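Local structure of YcgJ protein (Bacillus subtilis, 1XXL) at residues Ile178-Asp181 and Ser182-Lys185; Arg150-Leu154 and Ser155-Ala159; Asp206-Arg209 and Asp210-Ile214. The protein probably transfers methyl groups from S-adenosyl-L-methionine to an acceptor that is not known, as a member of the methyltransferase superfamily. All coordinates share one frame; numbering follows the deposited sequence.

Contact 1 of 3, residues Ile178-Asp181 and Ser182-Lys185; sequences IQYD and SWIK
Two CH-pi contacts, Ile184 on Tyr180 and Ile178 on Trp183, carry the side-chain part of the junction between strand 166-179 and the first turn of helix 180-187. In the first, CG1 of Ile184 stands over one face of the Tyr180 ring, 3.7 Å from the ring centroid and 26° off the normal; its nearest ring atom is CZ of Tyr180, so the methylene sits toward the hydroxyl-bearing rim. Tyr180 sends its CG anti to its own N (chi1 175°), which swings the ring along the helix so that one face meets Ile184, four residues on. In the second, CG2 of Ile178 lies 3.8 Å from the centroid of the five-membered ring of Trp183, again over the face, and touches CG of Trp183 at 3.4 Å. Tyr180 CD2 and Trp183 CE3 meet more loosely, at 4.1 Å.

The backbone bonds are those of a helix start. With Gln179 as N-cap, Trp183 N donates to Gln179 O, Ile184 N to Tyr180 O at 2.9 Å and Lys185 N to Asp181 O, all nearly straight.

The phenol OH of Tyr180 is hydrogen-bonded to OE2 of Glu194, which ties the ring to helix 191-202. Cutting Tyr180 back to an alanine is likely to leave Ile184 CG1 without the ring face it rests on and Glu194 OE2 without its hydroxyl partner.

Strand 166-179 thus passes straight into helix 180-187: Ile178 is still paired with Phe225 of strand 222-236, Tyr180 and Ile184 pack on Ile197 of helix 191-202, and Trp183 turns to helix 131-144, where Arg144 makes a cation-pi contact with its indole.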
loop_
_atom_site.group_PDB
_atom_site.type_symbol
_atom_site.label_atom_id
_atom_site.label_comp_id
_atom_site.label_asym_id
_atom_site.label_seq_id
_atom_site.Cartn_x
_atom_site.Cartn_y
_atom_site.Cartn_z
ATOM N N ILE A 178 -5.966 -7.231 12.561
ATOM C CA ILE A 178 -7.122 -7.524 11.726
ATOM C C ILE A 178 -8.157 -8.273 12.567
ATOM O O ILE A 178 -7.859 -9.319 13.140
ATOM C CB ILE A 178 -6.744 -8.322 10.449
ATOM C CG1 ILE A 178 -6.066 -7.395 9.420
ATOM C CG2 ILE A 178 -7.994 -8.872 9.758
ATOM C CD1 ILE A 178 -4.675 -7.442 9.481
ATOM N N GLN A 179 -9.349 -7.689 12.659
ATOM C CA GLN A 179 -10.494 -8.326 13.267
ATOM C C GLN A 179 -11.157 -9.174 12.182
ATOM O O GLN A 179 -11.652 -8.665 11.189
ATOM C CB GLN A 179 -11.467 -7.289 13.844
ATOM C CG GLN A 179 -10.863 -6.343 14.921
ATOM C CD GLN A 179 -10.183 -7.056 16.102
ATOM O OE1 GLN A 179 -9.053 -6.700 16.516
ATOM N NE2 GLN A 179 -10.836 -8.074 16.623
ATOM N N TYR A 180 -11.107 -10.484 12.382
ATOM C CA TYR A 180 -11.449 -11.456 11.360
ATOM C C TYR A 180 -12.862 -11.284 10.765
ATOM O O TYR A 180 -13.026 -11.276 9.526
ATOM C CB TYR A 180 -11.268 -12.873 11.933
ATOM C CG TYR A 180 -11.728 -13.921 10.961
ATOM C CD1 TYR A 180 -12.998 -14.488 11.069
ATOM C CD2 TYR A 180 -10.920 -14.300 9.891
ATOM C CE1 TYR A 180 -13.442 -15.427 10.146
ATOM C CE2 TYR A 180 -11.361 -15.250 8.954
ATOM C CZ TYR A 180 -12.612 -15.800 9.093
ATOM O OH TYR A 180 -13.043 -16.721 8.177
ATOM N N ASP A 181 -13.869 -11.114 11.625
ATOM C CA ASP A 181 -15.273 -11.086 11.164
ATOM C C ASP A 181 -15.463 -9.926 10.226
ATOM O O ASP A 181 -16.089 -10.036 9.176
ATOM C CB ASP A 181 -16.261 -10.933 12.319
ATOM C CG ASP A 181 -16.572 -12.249 13.041
ATOM O OD1 ASP A 181 -16.348 -13.376 12.494
ATOM O OD2 ASP A 181 -17.078 -12.135 14.195
ATOM N N SER A 182 -14.908 -8.798 10.620
ATOM C CA SER A 182 -15.004 -7.578 9.843
ATOM C C SER A 182 -14.234 -7.679 8.519
ATOM O O SER A 182 -14.712 -7.252 7.480
ATOM C CB SER A 182 -14.494 -6.437 10.708
ATOM O OG SER A 182 -14.266 -5.295 9.935
ATOM N N TRP A 183 -13.045 -8.263 8.572
ATOM C CA TRP A 183 -12.201 -8.485 7.395
ATOM C C TRP A 183 -12.891 -9.356 6.333
ATOM O O TRP A 183 -12.812 -9.077 5.149
ATOM C CB TRP A 183 -10.927 -9.171 7.889
ATOM C CG TRP A 183 -9.827 -9.370 6.915
ATOM C CD1 TRP A 183 -9.071 -8.416 6.343
ATOM C CD2 TRP A 183 -9.309 -10.620 6.469
ATOM N NE1 TRP A 183 -8.118 -8.988 5.550
ATOM C CE2 TRP A 183 -8.255 -10.344 5.602
ATOM C CE3 TRP A 183 -9.662 -11.958 6.705
ATOM C CZ2 TRP A 183 -7.512 -11.347 4.981
ATOM C CZ3 TRP A 183 -8.944 -12.948 6.089
ATOM C CH2 TRP A 183 -7.873 -12.642 5.227
ATOM N N ILE A 184 -13.555 -10.418 6.770
ATOM C CA ILE A 184 -14.319 -11.278 5.871
ATOM C C ILE A 184 -15.503 -10.544 5.261
ATOM O O ILE A 184 -15.709 -10.637 4.060
ATOM C CB ILE A 184 -14.817 -12.535 6.583
ATOM C CG1 ILE A 184 -13.639 -13.450 6.932
ATOM C CG2 ILE A 184 -15.868 -13.279 5.728
ATOM C CD1 ILE A 184 -12.816 -13.963 5.754
ATOM N N LYS A 185 -16.265 -9.825 6.088
ATOM C CA LYS A 185 -17.380 -8.993 5.594
ATOM C C LYS A 185 -16.967 -7.947 4.540
ATOM O O LYS A 185 -17.581 -7.868 3.491
ATOM C CB LYS A 185 -18.119 -8.307 6.755
ATOM C CG LYS A 185 -19.141 -9.200 7.440
ATOM C CD LYS A 185 -20.035 -8.411 8.427
ATOM C CE LYS A 185 -21.179 -7.631 7.726
ATOM N NZ LYS A 185 -21.999 -6.781 8.694
#

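Contact 2 of 3, residues Arg150-Leu154 and Ser155-Ala159; sequences RESSL and SEWQA
Glu156 reaches back, its chain extended, from the first turn of helix 154-163 to the loop ahead of it, and its OE2 is gripped by two well-aligned donors from the same face of the carboxylate plane. Arg150 NH2 reaches OE2 of Glu156 at 2.8 Å on the syn side, as a salt bridge; Ser153 N reaches the same OE2 at 2.9 Å on the anti side. The oxygen lies in the guanidinium plane, at its edge, while the two planar groups stand 87° apart. Arg150 NH2 also forms a salt bridge with Asp134.

Ser153 is the N-cap. Its OG accepts from Glu156 N at 3.2 Å, and this bond together with that of Ser153 N to Glu156 OE2 makes a capping box. A chi1 of 71° sets OG between the N and carbonyl carbon of Ser153, turned to that amide.

On the buried, closely packed flank, CB of Ser152 sits over one face of the Trp157 indole, 4.1 Å from the five-membered ring centroid. A water at the ring edge accepts from Trp157 NE1 at 2.9 Å and donates to Ser152 O. Val103 and Val107 of helix 103-113 also touch Trp157.

The exposed flank is looser: Leu154 O is already held by Gln158 N at 2.9 Å, and Gln158 NE2 adds just a weak bond to it (3.3 Å, 123°).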
loop_
_atom_site.group_PDB
_atom_site.type_symbol
_atom_site.label_atom_id
_atom_site.label_comp_id
_atom_site.label_asym_id
_atom_site.label_seq_id
_atom_site.Cartn_x
_atom_site.Cartn_y
_atom_site.Cartn_z
ATOM N N ARG A 150 0.994 -9.859 -5.074
ATOM C CA ARG A 150 2.034 -10.310 -4.151
ATOM C C ARG A 150 2.431 -9.170 -3.241
ATOM O O ARG A 150 2.551 -8.046 -3.699
ATOM C CB ARG A 150 3.282 -10.812 -4.919
ATOM C CG ARG A 150 4.489 -11.035 -3.992
ATOM C CD ARG A 150 5.701 -11.639 -4.656
ATOM N NE ARG A 150 6.824 -11.613 -3.720
ATOM C CZ ARG A 150 6.990 -12.445 -2.698
ATOM N NH1 ARG A 150 6.104 -13.423 -2.467
ATOM N NH2 ARG A 150 8.049 -12.301 -1.894
ATOM N N GLU A 151 2.608 -9.472 -1.951
ATOM C CA GLU A 151 3.267 -8.563 -1.039
ATOM C C GLU A 151 4.727 -8.989 -0.922
ATOM O O GLU A 151 5.052 -10.132 -0.513
ATOM C CB GLU A 151 2.531 -8.438 0.317
ATOM C CG GLU A 151 2.532 -9.625 1.252
ATOM C CD GLU A 151 1.248 -9.695 2.104
ATOM O OE1 GLU A 151 1.249 -9.176 3.245
ATOM O OE2 GLU A 151 0.232 -10.254 1.612
ATOM N N SER A 152 5.588 -8.067 -1.342
ATOM C CA SER A 152 7.012 -8.292 -1.415
ATOM C C SER A 152 7.611 -8.305 -0.010
ATOM O O SER A 152 7.032 -7.754 0.952
ATOM C CB SER A 152 7.697 -7.194 -2.254
ATOM O OG SER A 152 7.247 -7.153 -3.595
ATOM N N SER A 153 8.781 -8.937 0.112
ATOM C CA SER A 153 9.558 -8.877 1.345
ATOM C C SER A 153 10.338 -7.559 1.428
ATOM O O SER A 153 10.472 -6.857 0.424
ATOM C CB SER A 153 10.509 -10.088 1.416
ATOM O OG SER A 153 11.552 -9.963 0.475
ATOM N N LEU A 154 10.863 -7.229 2.611
ATOM C CA LEU A 154 11.693 -6.028 2.783
ATOM C C LEU A 154 13.022 -6.076 2.019
ATOM O O LEU A 154 13.485 -5.066 1.488
ATOM C CB LEU A 154 11.940 -5.728 4.271
ATOM C CG LEU A 154 10.653 -5.484 5.086
ATOM C CD1 LEU A 154 10.998 -5.137 6.525
ATOM C CD2 LEU A 154 9.773 -4.445 4.487
ATOM N N SER A 155 13.628 -7.252 1.972
ATOM C CA SER A 155 14.753 -7.529 1.064
ATOM C C SER A 155 14.481 -7.146 -0.349
ATOM O O SER A 155 15.300 -6.512 -0.995
ATOM C CB SER A 155 14.983 -9.044 1.008
ATOM O OG SER A 155 15.871 -9.344 1.988
ATOM N N GLU A 156 13.356 -7.623 -0.857
ATOM C CA GLU A 156 12.958 -7.302 -2.214
ATOM C C GLU A 156 12.786 -5.808 -2.443
ATOM O O GLU A 156 13.221 -5.301 -3.463
ATOM C CB GLU A 156 11.703 -8.073 -2.607
ATOM C CG GLU A 156 11.977 -9.559 -2.753
ATOM C CD GLU A 156 10.722 -10.390 -2.976
ATOM O OE1 GLU A 156 10.842 -11.434 -3.663
ATOM O OE2 GLU A 156 9.626 -10.035 -2.462
ATOM N N TRP A 157 12.147 -5.095 -1.510
ATOM C CA TRP A 157 12.020 -3.637 -1.636
ATOM C C TRP A 157 13.356 -2.955 -1.623
ATOM O O TRP A 157 13.590 -2.030 -2.391
ATOM C CB TRP A 157 11.183 -3.047 -0.496
ATOM C CG TRP A 157 9.711 -3.271 -0.674
ATOM C CD1 TRP A 157 8.900 -4.020 0.112
ATOM C CD2 TRP A 157 8.891 -2.741 -1.712
ATOM N NE1 TRP A 157 7.613 -3.966 -0.352
ATOM C CE2 TRP A 157 7.579 -3.202 -1.481
ATOM C CE3 TRP A 157 9.133 -1.904 -2.803
ATOM C CZ2 TRP A 157 6.493 -2.851 -2.311
ATOM C CZ3 TRP A 157 8.061 -1.555 -3.635
ATOM C CH2 TRP A 157 6.757 -2.028 -3.381
ATOM N N GLN A 158 14.239 -3.387 -0.728
ATOM C CA GLN A 158 15.581 -2.813 -0.698
ATOM C C GLN A 158 16.323 -3.001 -2.028
ATOM O O GLN A 158 16.987 -2.062 -2.490
ATOM C CB GLN A 158 16.410 -3.396 0.427
ATOM C CG GLN A 158 15.924 -2.991 1.767
ATOM C CD GLN A 158 16.581 -3.771 2.835
ATOM O OE1 GLN A 158 17.793 -3.850 2.893
ATOM N NE2 GLN A 158 15.793 -4.338 3.698
ATOM N N ALA A 159 16.195 -4.187 -2.633
ATOM C CA ALA A 159 16.879 -4.499 -3.902
ATOM C C ALA A 159 16.288 -3.689 -5.062
ATOM O O ALA A 159 17.022 -3.165 -5.889
ATOM C CB ALA A 159 16.804 -5.987 -4.200
HETATM O O HOH W 1 5.295 -5.492 0.624
#

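Contact 3 of 3, residues Asp206-Arg209 and Asp210-Ile214; sequences DEAR and DTFCI
Backbone bonds of the i to i+4 kind, Asp210 N to Asp206 O, Thr211 N to Glu207 O and Phe212 N to Ala208 O, carry helix 206-211 to its end, where a bond of wider span, Ile214 N to Arg209 O at 3.2 Å, replaces them.

Among the side chains, Thr211 is the one that bonds back to the helix. With chi1 at -63° its OG1 lies beside its own N and donates to Glu207 O at 2.9 Å, coming from above the carbonyl plane, 35° out of it. Thr211 N reaches the same oxygen from the opposite face, so two donors from one residue share this acceptor. The methyl CG2 of Thr211 stands over the centre of the Phe212 ring, 3.8 Å above its plane.

Phe212 otherwise lies against the last turn: its CD2 comes within 3.4 Å of Ala208 O, which is set obliquely to the ring, and meets Ala208 CB more loosely at 4.3 Å. The ring is buried and also touches Val137 of helix 131-144 and Pro128. Beyond the turn, Ile214 points back at the helix, and its CD1 packs alongside the CA of Arg209. The guanidinium of Arg209 is engaged with the chain ahead of the helix, where NH1 bonds to the carbonyl oxygens of Ala204 and Asn202.

Cys213, with a positive phi of 49°, takes the left-handed conformation that ends the helix, and its N makes a weak bond to Asp210 O. Together with the bond of Ile214 N to Arg209 O, which lies in the carbonyl plane on a lone pair, this defines a Schellman motif, with Cys213 as the C-prime residue, closing the helix just before strand 215-216.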
loop_
_atom_site.group_PDB
_atom_site.type_symbol
_atom_site.label_atom_id
_atom_site.label_comp_id
_atom_site.label_asym_id
_atom_site.label_seq_id
_atom_site.Cartn_x
_atom_site.Cartn_y
_atom_site.Cartn_z
ATOM N N ASP A 206 3.600 -23.234 14.214
ATOM C CA ASP A 206 3.862 -22.453 15.400
ATOM C C ASP A 206 4.493 -21.115 15.053
ATOM O O ASP A 206 4.143 -20.103 15.633
ATOM C CB ASP A 206 4.773 -23.216 16.359
ATOM C CG ASP A 206 4.080 -24.408 16.993
ATOM O OD1 ASP A 206 2.831 -24.424 17.021
ATOM O OD2 ASP A 206 4.782 -25.325 17.469
ATOM N N GLU A 207 5.406 -21.116 14.088
ATOM C CA GLU A 207 6.091 -19.897 13.678
ATOM C C GLU A 207 5.098 -18.895 13.038
ATOM O O GLU A 207 5.194 -17.705 13.300
ATOM C CB GLU A 207 7.241 -20.202 12.709
ATOM C CG GLU A 207 8.153 -21.375 13.120
ATOM C CD GLU A 207 7.535 -22.742 12.767
ATOM O OE1 GLU A 207 7.188 -22.966 11.581
ATOM O OE2 GLU A 207 7.355 -23.575 13.677
ATOM N N ALA A 208 4.170 -19.376 12.209
ATOM C CA ALA A 208 3.150 -18.522 11.592
ATOM C C ALA A 208 2.168 -17.950 12.634
ATOM O O ALA A 208 1.775 -16.768 12.584
ATOM C CB ALA A 208 2.395 -19.288 10.512
ATOM N N ARG A 209 1.778 -18.802 13.574
ATOM C CA ARG A 209 0.922 -18.392 14.670
ATOM C C ARG A 209 1.546 -17.283 15.530
ATOM O O ARG A 209 0.848 -16.370 15.980
ATOM C CB ARG A 209 0.604 -19.600 15.532
ATOM C CG ARG A 209 -0.452 -20.512 14.952
ATOM C CD ARG A 209 -0.331 -21.899 15.585
ATOM N NE ARG A 209 -1.590 -22.401 16.133
ATOM C CZ ARG A 209 -2.546 -23.038 15.440
ATOM N NH1 ARG A 209 -2.404 -23.294 14.147
ATOM N NH2 ARG A 209 -3.660 -23.440 16.070
ATOM N N ASP A 210 2.859 -17.379 15.762
ATOM C CA ASP A 210 3.618 -16.355 16.492
ATOM C C ASP A 210 3.773 -15.085 15.649
ATOM O O ASP A 210 3.435 -13.997 16.080
ATOM C CB ASP A 210 4.996 -16.934 16.883
ATOM C CG ASP A 210 5.875 -15.938 17.685
ATOM O OD1 ASP A 210 5.339 -15.208 18.572
ATOM O OD2 ASP A 210 7.119 -15.896 17.427
ATOM N N THR A 211 4.272 -15.232 14.431
ATOM C CA THR A 211 4.545 -14.092 13.570
ATOM C C THR A 211 3.284 -13.293 13.265
ATOM O O THR A 211 3.313 -12.073 13.265
ATOM C CB THR A 211 5.180 -14.556 12.237
ATOM O OG1 THR A 211 6.442 -15.187 12.514
ATOM C CG2 THR A 211 5.405 -13.381 11.290
ATOM N N PHE A 212 2.181 -13.978 12.990
ATOM C CA PHE A 212 0.949 -13.302 12.567
ATOM C C PHE A 212 -0.118 -13.227 13.670
ATOM O O PHE A 212 -1.275 -12.969 13.379
ATOM C CB PHE A 212 0.392 -13.934 11.271
ATOM C CG PHE A 212 1.369 -13.895 10.123
ATOM C CD1 PHE A 212 1.716 -12.693 9.539
ATOM C CD2 PHE A 212 1.988 -15.057 9.666
ATOM C CE1 PHE A 212 2.614 -12.652 8.507
ATOM C CE2 PHE A 212 2.902 -15.009 8.633
ATOM C CZ PHE A 212 3.209 -13.814 8.054
ATOM N N CYS A 213 0.285 -13.462 14.923
ATOM C CA CYS A 213 -0.554 -13.214 16.091
ATOM C C CYS A 213 -1.951 -13.802 15.931
ATOM O O CYS A 213 -2.953 -13.120 16.121
ATOM C CB CYS A 213 -0.663 -11.722 16.337
ATOM S SG CYS A 213 0.924 -10.894 16.466
ATOM N N ILE A 214 -2.009 -15.079 15.589
ATOM C CA ILE A 214 -3.264 -15.729 15.253
ATOM C C ILE A 214 -4.039 -16.075 16.517
ATOM O O ILE A 214 -3.543 -16.777 17.406
ATOM C CB ILE A 214 -3.030 -16.976 14.372
ATOM C CG1 ILE A 214 -2.422 -16.562 13.043
ATOM C CG2 ILE A 214 -4.346 -17.723 14.081
ATOM C CD1 ILE A 214 -2.040 -17.784 12.119
#

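Overall arrangement
The three contacts follow one another in the chain without touching. Contact 2 caps the start of helix 154-163, which leads through strand 166-179 into contact 1, another helix start; contact 3 ends helix 206-211. Centres of contacts 1 and 3 are 18 Å apart, those of 2 and 3 20 Å, and those of 1 and 2 26 Å. Helix 131-144 is a common neighbour, touched by Trp183, Arg150 and Phe212. Contact 2 is nearest the cofactor site: the Trp157 side chain is about 11 Å from that of Arg94, which binds S-adenosyl-L-methionine, and about 9 Å from that of Ala78, assigned to the same site. Contacts 1 and 3 lie away from it. A sulfate ion, probably from the crystallisation liquor, is about 4 Å from the Trp183 side chain.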